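Local structure of 2-oxoadipate dioxygenase/decarboxylase (Pseudomonas putida, 6W1H) at residues Ala18-Met23 and Pro222-Leu227; Gly71-Gly76 and Val128-Leu133; Gly97-Ser102 and Glu397-Val402. The protein catalyses the iron-dependent, O2-driven decarboxylation and hydroxylation of 2-oxoadipate to D-2-hydroxyglutarate, a step in D-lysine catabolism. All coordinates share one frame; numbering follows the deposited sequence.

Interaction 1. Residues Ala18-Met23 and Pro222-Leu227. With NI (nickel (II) ion), chain B; OOG (2-oxoadipic acid), chain C.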
# COMPACT_ATOMS: atom_id res chain seq x y z
N ALA A 18 14.05 -1.71 -2.72
CA ALA A 18 15.15 -0.76 -2.64
C ALA A 18 15.53 -0.25 -4.03
O ALA A 18 15.80 0.94 -4.20
CB ALA A 18 16.37 -1.41 -1.99
N ALA A 19 15.54 -1.12 -5.03
CA ALA A 19 15.88 -0.71 -6.38
C ALA A 19 14.81 0.21 -6.96
O ALA A 19 15.12 1.18 -7.66
CB ALA A 19 16.09 -1.94 -7.28
N MET A 20 13.54 -0.08 -6.68
CA MET A 20 12.47 0.79 -7.14
C MET A 20 12.58 2.16 -6.49
O MET A 20 12.38 3.19 -7.15
CB MET A 20 11.11 0.18 -6.81
CG MET A 20 10.76 -1.07 -7.67
SD MET A 20 9.96 -0.67 -9.25
CE MET A 20 8.27 -0.43 -8.73
N SER A 21 12.91 2.20 -5.20
CA SER A 21 13.05 3.48 -4.50
C SER A 21 14.20 4.30 -5.08
O SER A 21 14.06 5.50 -5.31
CB SER A 21 13.25 3.22 -3.01
OG SER A 21 13.34 4.45 -2.29
N LEU A 22 15.34 3.68 -5.35
CA LEU A 22 16.45 4.40 -5.96
C LEU A 22 16.08 4.95 -7.33
O LEU A 22 16.38 6.11 -7.64
CB LEU A 22 17.66 3.48 -6.05
CG LEU A 22 18.97 4.01 -6.60
CD1 LEU A 22 19.64 4.95 -5.59
CD2 LEU A 22 19.90 2.85 -6.93
N MET A 23 15.40 4.15 -8.15
CA MET A 23 14.98 4.62 -9.47
C MET A 23 14.00 5.78 -9.36
O MET A 23 14.11 6.77 -10.08
CB MET A 23 14.34 3.46 -10.23
CG MET A 23 13.79 3.83 -11.59
SD MET A 23 13.11 2.46 -12.53
CE MET A 23 11.61 2.19 -11.65
N PRO A 222 3.54 0.41 -17.27
CA PRO A 222 2.96 0.88 -15.98
C PRO A 222 3.99 1.54 -15.07
O PRO A 222 4.49 0.96 -14.09
CB PRO A 222 2.42 -0.41 -15.36
CG PRO A 222 3.33 -1.49 -15.85
CD PRO A 222 3.70 -1.06 -17.30
N HIS A 223 4.34 2.78 -15.40
CA HIS A 223 5.29 3.51 -14.58
C HIS A 223 4.76 3.65 -13.15
O HIS A 223 3.57 3.54 -12.86
CB HIS A 223 5.61 4.87 -15.20
CG HIS A 223 4.42 5.66 -15.62
ND1 HIS A 223 4.32 6.23 -16.87
CD2 HIS A 223 3.29 6.01 -14.96
CE1 HIS A 223 3.16 6.86 -16.98
NE2 HIS A 223 2.53 6.77 -15.83
N ILE A 224 5.69 3.91 -12.24
CA ILE A 224 5.32 4.11 -10.84
C ILE A 224 4.38 5.30 -10.76
O ILE A 224 4.75 6.42 -11.13
CB ILE A 224 6.58 4.35 -9.99
CG1 ILE A 224 7.47 3.12 -10.03
CG2 ILE A 224 6.18 4.72 -8.55
CD1 ILE A 224 8.86 3.35 -9.42
N ASN A 225 3.15 5.07 -10.26
CA ASN A 225 2.28 6.22 -10.04
C ASN A 225 2.74 7.00 -8.83
O ASN A 225 2.69 8.22 -8.83
CB ASN A 225 0.83 5.76 -9.85
CG ASN A 225 -0.10 6.93 -9.69
OD1 ASN A 225 -0.40 7.32 -8.57
ND2 ASN A 225 -0.53 7.50 -10.79
N HIS A 226 3.17 6.31 -7.78
CA HIS A 226 3.88 6.89 -6.67
C HIS A 226 4.48 5.77 -5.83
O HIS A 226 4.08 4.60 -5.94
CB HIS A 226 2.95 7.76 -5.84
CG HIS A 226 1.78 7.03 -5.26
ND1 HIS A 226 0.60 6.90 -5.94
CD2 HIS A 226 1.62 6.36 -4.09
CE1 HIS A 226 -0.28 6.24 -5.19
NE2 HIS A 226 0.33 5.89 -4.07
N LEU A 227 5.48 6.12 -5.04
CA LEU A 227 6.00 5.29 -3.97
C LEU A 227 5.80 6.05 -2.68
O LEU A 227 6.12 7.23 -2.61
CB LEU A 227 7.47 4.98 -4.13
CG LEU A 227 7.99 4.04 -5.15
CD1 LEU A 227 9.50 3.87 -4.91
CD2 LEU A 227 7.29 2.72 -5.09
NI NI B . -0.82 5.22 -2.49
C2 OOG C . -4.08 5.03 -6.15
C3 OOG C . -3.86 3.57 -5.79
C4 OOG C . -4.17 3.32 -4.33
C6 OOG C . -3.30 4.07 -1.97
O4 OOG C . -4.42 3.73 -1.45
O3 OOG C . -2.38 4.64 -1.29
C5 OOG C . -3.02 3.80 -3.43
C1 OOG C . -4.03 5.25 -7.68
O1 OOG C . -4.35 6.30 -8.14
O2 OOG C . -3.62 4.24 -8.56
O5 OOG C . -1.91 3.95 -3.81
O HOH W 1 -2.49 6.80 -3.30
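Turns at chi2 and chi3 (-87° and -82°) bring the CE of Met20, on helix 9-27, round to Ile224, whereas Met23 runs extended and turns only at its thioether to approach the same side chain. Ile224 answers with CG1 beside its backbone N, and the two methionine methyls converge on it: Met23 CE is 3.7 Å from Ile224 CD1, and in the conformer described the Met20 and Ile224 side chains run past each other in opposite directions, with Met20 CE 3.9 Å from Ile224 CG1. Further along, Leu227 pushes CD1 against the helix backbone, 3.6 Å from Ser21 CA. The link is thus apolar and buried. On the far side, His226 ND1 donates to a lone pair of Asn225 OD1 at 2.8 Å, nearly in the ring plane, while NE2 binds nickel at 2.1 Å. With an alanine at Asn225 the acceptor is gone, and the imidazole would probably be less firmly fixed in rotation. Nickel, at the site that takes Fe(2+), is also held by His70, Glu294, a water and 2-oxoadipate through O3 and O5. The two-histidine, one-carboxylate set with a bidentate 2-oxo acid is characteristic of non-haem iron dioxygenase sites.

Interaction 2. Residues Gly71-Gly76 and Val128-Leu133. With OOG (2-oxoadipic acid), chain C.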
# COMPACT_ATOMS: atom_id res chain seq x y z
N GLY A 71 3.99 0.89 -3.42
CA GLY A 71 3.91 1.47 -4.73
C GLY A 71 2.50 1.35 -5.26
O GLY A 71 1.72 0.54 -4.75
N ALA A 72 2.19 2.10 -6.31
CA ALA A 72 0.92 1.99 -7.00
C ALA A 72 1.17 2.00 -8.49
O ALA A 72 1.93 2.84 -8.97
CB ALA A 72 -0.01 3.15 -6.63
N ILE A 73 0.52 1.09 -9.20
CA ILE A 73 0.66 0.98 -10.64
C ILE A 73 -0.71 0.69 -11.24
O ILE A 73 -1.63 0.24 -10.56
CB ILE A 73 1.65 -0.13 -11.07
CG1 ILE A 73 1.18 -1.49 -10.59
CG2 ILE A 73 3.03 0.19 -10.55
CD1 ILE A 73 2.02 -2.64 -11.09
N ARG A 74 -0.81 0.95 -12.54
CA ARG A 74 -2.02 0.68 -13.32
C ARG A 74 -1.65 -0.08 -14.58
O ARG A 74 -0.68 0.28 -15.25
CB ARG A 74 -2.72 1.97 -13.70
CG ARG A 74 -3.17 2.81 -12.53
CD ARG A 74 -2.62 4.19 -12.62
NE ARG A 74 -3.15 5.07 -11.58
CZ ARG A 74 -3.34 6.37 -11.73
NH1 ARG A 74 -3.02 6.95 -12.87
NH2 ARG A 74 -3.83 7.08 -10.74
N VAL A 75 -2.39 -1.14 -14.87
CA VAL A 75 -2.18 -1.93 -16.08
C VAL A 75 -3.46 -1.87 -16.93
O VAL A 75 -4.53 -1.49 -16.45
CB VAL A 75 -1.77 -3.39 -15.79
CG1 VAL A 75 -0.40 -3.44 -15.13
CG2 VAL A 75 -2.82 -4.09 -14.95
N GLY A 76 -3.32 -2.26 -18.20
CA GLY A 76 -4.38 -2.04 -19.17
C GLY A 76 -5.10 -3.26 -19.70
O GLY A 76 -6.15 -3.11 -20.31
N VAL A 128 2.42 -3.51 -3.57
CA VAL A 128 2.11 -2.76 -4.78
C VAL A 128 0.61 -2.84 -5.05
O VAL A 128 0.09 -3.90 -5.40
CB VAL A 128 2.94 -3.18 -6.00
CG1 VAL A 128 2.50 -2.38 -7.23
CG2 VAL A 128 4.44 -2.99 -5.74
N PHE A 129 -0.08 -1.71 -4.89
CA PHE A 129 -1.49 -1.62 -5.23
C PHE A 129 -1.58 -1.57 -6.74
O PHE A 129 -0.95 -0.70 -7.36
CB PHE A 129 -2.09 -0.38 -4.62
CG PHE A 129 -3.59 -0.30 -4.71
CD1 PHE A 129 -4.21 0.20 -5.85
CD2 PHE A 129 -4.38 -0.70 -3.64
CE1 PHE A 129 -5.60 0.32 -5.92
CE2 PHE A 129 -5.77 -0.60 -3.71
CZ PHE A 129 -6.38 -0.07 -4.85
N THR A 130 -2.29 -2.52 -7.34
CA THR A 130 -2.29 -2.72 -8.78
C THR A 130 -3.72 -2.64 -9.32
O THR A 130 -4.58 -3.45 -8.96
CB THR A 130 -1.67 -4.07 -9.11
OG1 THR A 130 -0.35 -4.14 -8.57
CG2 THR A 130 -1.62 -4.25 -10.61
N SER A 131 -3.95 -1.66 -10.18
CA SER A 131 -5.27 -1.43 -10.77
C SER A 131 -5.29 -1.90 -12.22
O SER A 131 -4.33 -1.70 -12.97
CB SER A 131 -5.61 0.05 -10.73
OG SER A 131 -5.77 0.48 -9.40
N LEU A 132 -6.41 -2.50 -12.61
CA LEU A 132 -6.66 -2.89 -14.00
C LEU A 132 -7.74 -1.97 -14.57
O LEU A 132 -8.85 -1.91 -14.02
CB LEU A 132 -7.11 -4.34 -14.09
CG LEU A 132 -7.72 -4.82 -15.42
CD1 LEU A 132 -6.70 -4.69 -16.56
CD2 LEU A 132 -8.24 -6.25 -15.31
N LEU A 133 -7.41 -1.28 -15.66
CA LEU A 133 -8.35 -0.42 -16.35
C LEU A 133 -9.43 -1.27 -17.00
O LEU A 133 -9.15 -2.33 -17.58
CB LEU A 133 -7.62 0.39 -17.43
CG LEU A 133 -8.41 1.37 -18.29
CD1 LEU A 133 -9.08 2.44 -17.44
CD2 LEU A 133 -7.50 2.00 -19.35
C2 OOG C . -4.08 5.03 -6.15
C3 OOG C . -3.86 3.57 -5.79
C4 OOG C . -4.17 3.32 -4.33
C6 OOG C . -3.30 4.07 -1.97
O4 OOG C . -4.42 3.73 -1.45
O3 OOG C . -2.38 4.64 -1.29
C5 OOG C . -3.02 3.80 -3.43
C1 OOG C . -4.03 5.25 -7.68
O1 OOG C . -4.35 6.30 -8.14
O2 OOG C . -3.62 4.24 -8.56
O5 OOG C . -1.91 3.95 -3.81
O HOH W 2 -3.45 1.55 -8.82
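Arg74 and Ser131 face each other in register on neighbouring parallel strands, and the arginine climbs from there to the substrate. Its CB starts 4.1 Å from Ser131 O, and CG lies at the same separation from Ser131 CB. A bend at chi2 (125°) then carries the chain away from the sheet: CD passes the distal carboxylate of 2-oxoadipate, NE donates to O2 of the ligand at 3.2 Å, and NH2 donates to its O1 at 2.8 Å. The carboxylate carbon lies in the guanidinium plane, so two nearly straight bonds grip the acid edge-on, consistent with the part Arg74 is inferred to play in substrate specificity. NH1 is turned to Asp215 in a salt bridge, which probably helps to set the orientation of the group. Water 2 extends this grip, donating to ligand O2 and to Ile73 O while accepting from Ser131 OG. Phe129, on the same face of the sheet, lays its ring under the substrate chain, with OOG C4 3.5 Å above the plane and offset toward the rim. Five backbone hydrogen bonds join the strands, from Phe129 N to Gly71 O through to Leu133 N to Val75 O. On the opposite face the Ile73 and Val128 side chains cross at about a right angle, with Ile73 CG1 3.7 Å from Val128 CG1. Helix 78-90 packs on that face through Ile84 and Phe88, and helix 211-217 touches Arg74 and Leu133. In the mixed sheet, strand 69-75 lies between strands 127-133 and 226-229, while strand 108-114 borders 127-133 on its other side.

Interaction 3. Residues Gly97-Ser102 and Glu397-Val402. With OOG (2-oxoadipic acid), chain C.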
# COMPACT_ATOMS: atom_id res chain seq x y z
N GLY A 97 -6.96 -8.89 -1.25
CA GLY A 97 -8.04 -7.94 -1.30
C GLY A 97 -8.53 -7.67 -2.72
O GLY A 97 -7.85 -7.93 -3.72
N TYR A 98 -9.75 -7.17 -2.80
CA TYR A 98 -10.35 -6.76 -4.06
C TYR A 98 -10.99 -5.41 -3.85
O TYR A 98 -11.83 -5.25 -2.96
CB TYR A 98 -11.39 -7.77 -4.54
CG TYR A 98 -12.14 -7.25 -5.73
CD1 TYR A 98 -11.50 -7.08 -6.95
CD2 TYR A 98 -13.49 -6.92 -5.64
CE1 TYR A 98 -12.18 -6.60 -8.05
CE2 TYR A 98 -14.17 -6.45 -6.74
CZ TYR A 98 -13.52 -6.28 -7.94
OH TYR A 98 -14.18 -5.80 -9.04
N TYR A 99 -10.57 -4.43 -4.65
CA TYR A 99 -11.09 -3.07 -4.57
C TYR A 99 -11.83 -2.77 -5.87
O TYR A 99 -11.21 -2.69 -6.94
CB TYR A 99 -9.95 -2.07 -4.36
CG TYR A 99 -9.06 -2.35 -3.15
CD1 TYR A 99 -8.09 -3.34 -3.20
CD2 TYR A 99 -9.19 -1.61 -1.98
CE1 TYR A 99 -7.27 -3.59 -2.10
CE2 TYR A 99 -8.38 -1.85 -0.88
CZ TYR A 99 -7.42 -2.84 -0.94
OH TYR A 99 -6.62 -3.09 0.14
N ASP A 100 -13.14 -2.61 -5.79
CA ASP A 100 -13.97 -2.25 -6.95
C ASP A 100 -14.20 -0.74 -6.89
O ASP A 100 -15.05 -0.26 -6.14
CB ASP A 100 -15.29 -3.01 -6.92
CG ASP A 100 -16.15 -2.74 -8.13
OD1 ASP A 100 -15.79 -1.86 -8.94
OD2 ASP A 100 -17.19 -3.42 -8.28
N LEU A 101 -13.42 0.00 -7.67
CA LEU A 101 -13.44 1.46 -7.58
C LEU A 101 -14.45 2.11 -8.52
O LEU A 101 -14.49 3.34 -8.60
CB LEU A 101 -12.04 2.02 -7.85
CG LEU A 101 -10.90 1.40 -7.03
CD1 LEU A 101 -9.65 2.26 -7.12
CD2 LEU A 101 -11.30 1.19 -5.58
N SER A 102 -15.18 1.26 -9.22
CA SER A 102 -16.30 1.91 -10.08
C SER A 102 -17.31 2.78 -9.28
O SER A 102 -17.91 3.83 -9.74
CB SER A 102 -17.05 0.80 -10.82
OG SER A 102 -17.80 -0.00 -9.93
N GLU A 397 -1.72 -3.61 6.66
CA GLU A 397 -0.90 -3.82 5.47
C GLU A 397 -1.62 -3.47 4.18
O GLU A 397 -1.03 -3.59 3.10
CB GLU A 397 -0.45 -5.29 5.40
CG GLU A 397 0.24 -5.78 6.62
CD GLU A 397 1.65 -5.27 6.76
OE1 GLU A 397 2.13 -4.56 5.83
OE2 GLU A 397 2.28 -5.55 7.80
N ASP A 398 -2.88 -3.04 4.24
CA ASP A 398 -3.69 -2.85 3.06
C ASP A 398 -3.94 -1.36 2.81
O ASP A 398 -3.10 -0.53 3.17
CB ASP A 398 -4.96 -3.68 3.19
CG ASP A 398 -4.66 -5.13 3.42
OD1 ASP A 398 -4.08 -5.72 2.50
OD2 ASP A 398 -4.98 -5.63 4.54
N PHE A 399 -5.06 -1.03 2.17
CA PHE A 399 -5.30 0.31 1.65
C PHE A 399 -6.73 0.75 1.92
O PHE A 399 -7.65 -0.06 1.98
CB PHE A 399 -4.99 0.34 0.14
CG PHE A 399 -3.57 -0.01 -0.18
CD1 PHE A 399 -3.18 -1.33 -0.31
CD2 PHE A 399 -2.63 0.99 -0.30
CE1 PHE A 399 -1.84 -1.64 -0.59
CE2 PHE A 399 -1.32 0.70 -0.57
CZ PHE A 399 -0.92 -0.61 -0.72
N LEU A 400 -6.91 2.04 2.12
CA LEU A 400 -8.24 2.57 2.40
C LEU A 400 -9.24 2.28 1.30
O LEU A 400 -10.37 1.89 1.63
CB LEU A 400 -8.16 4.07 2.72
CG LEU A 400 -7.35 4.46 3.95
CD1 LEU A 400 -7.32 5.99 4.05
CD2 LEU A 400 -7.90 3.84 5.19
N PRO A 401 -8.96 2.52 -0.01
CA PRO A 401 -7.78 3.15 -0.61
C PRO A 401 -7.97 4.65 -0.89
O PRO A 401 -9.08 5.18 -0.76
CB PRO A 401 -7.68 2.42 -1.96
CG PRO A 401 -9.14 2.23 -2.35
CD PRO A 401 -9.93 2.09 -1.05
N VAL A 402 -6.92 5.34 -1.30
CA VAL A 402 -6.87 6.80 -1.55
C VAL A 402 -6.01 7.00 -2.79
O VAL A 402 -5.24 6.23 -3.10
CB VAL A 402 -6.32 7.55 -0.32
CG1 VAL A 402 -4.88 7.20 0.01
CG2 VAL A 402 -6.48 9.06 -0.44
C2 OOG C . -4.08 5.03 -6.15
C3 OOG C . -3.86 3.57 -5.79
C4 OOG C . -4.17 3.32 -4.33
C6 OOG C . -3.30 4.07 -1.97
O4 OOG C . -4.42 3.73 -1.45
O3 OOG C . -2.38 4.64 -1.29
C5 OOG C . -3.02 3.80 -3.43
C1 OOG C . -4.03 5.25 -7.68
O1 OOG C . -4.35 6.30 -8.14
O2 OOG C . -3.62 4.24 -8.56
O5 OOG C . -1.91 3.95 -3.81
O HOH W 3 -5.09 -5.20 0.03
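Tyr99 overlaps Pro401 through CD2, with Tyr99 CD2 3.9 Å from Pro401 CG as the two side chains slide past each other in opposite directions. Leu101 CD2 reaches the same proline CG, which is thus met by two side chains of 97-102. With CG beside its backbone N (chi1 -55°), the tyrosine extends its hydroxyl to the loop at Asp398 and Phe399. There Tyr99 OH accepts a long, bent bond from Phe399 N (3.3 Å, 136° at the hydrogen) and donates to water 3 at 2.6 Å, in the ring plane. The water in turn donates to Asp398 OD1, which also makes a salt bridge to Arg114. Phe399 crosses Tyr99 at about a right angle and turns its ring edge to the hydroxyl, while its CD2 comes 3.5 Å from O4 of 2-oxoadipate. A cis peptide precedes Pro401, and the backbone N-H of Val402 donates to that same O4, with Val402 N 3.0 Å from it and an angle of 171°. The contact joins strand 94-100, at one edge of the five-stranded sheet, to the loop between strand 389-393 and helix 424-433; Ala112 of strand 108-114 touches Phe399, and strand 264-276 packs against Leu400 and Val402.

Each of the three contacts includes a residue that reaches one substrate site, from different parts of the fold. Interactions 1 and 2, with centres 13 Å apart, meet beside the pairing of strands 226-229 and 69-75, where Asn225 N lies 2.9 Å from Ala72 O, a probable hydrogen bond. Interaction 2 adjoins interaction 3, 11 Å away between centres, through aromatic packing, with Phe129 CD2 3.6 Å from Phe399 CD1. Interactions 1 and 3 do not touch, their nearest atoms being about 5 Å apart, yet both reach 2-oxoadipate. The ligand bridges them: interaction 1 supplies a metal ligand, interaction 2 holds the distal carboxylate, and interaction 3 binds the carboxylate next to the keto group.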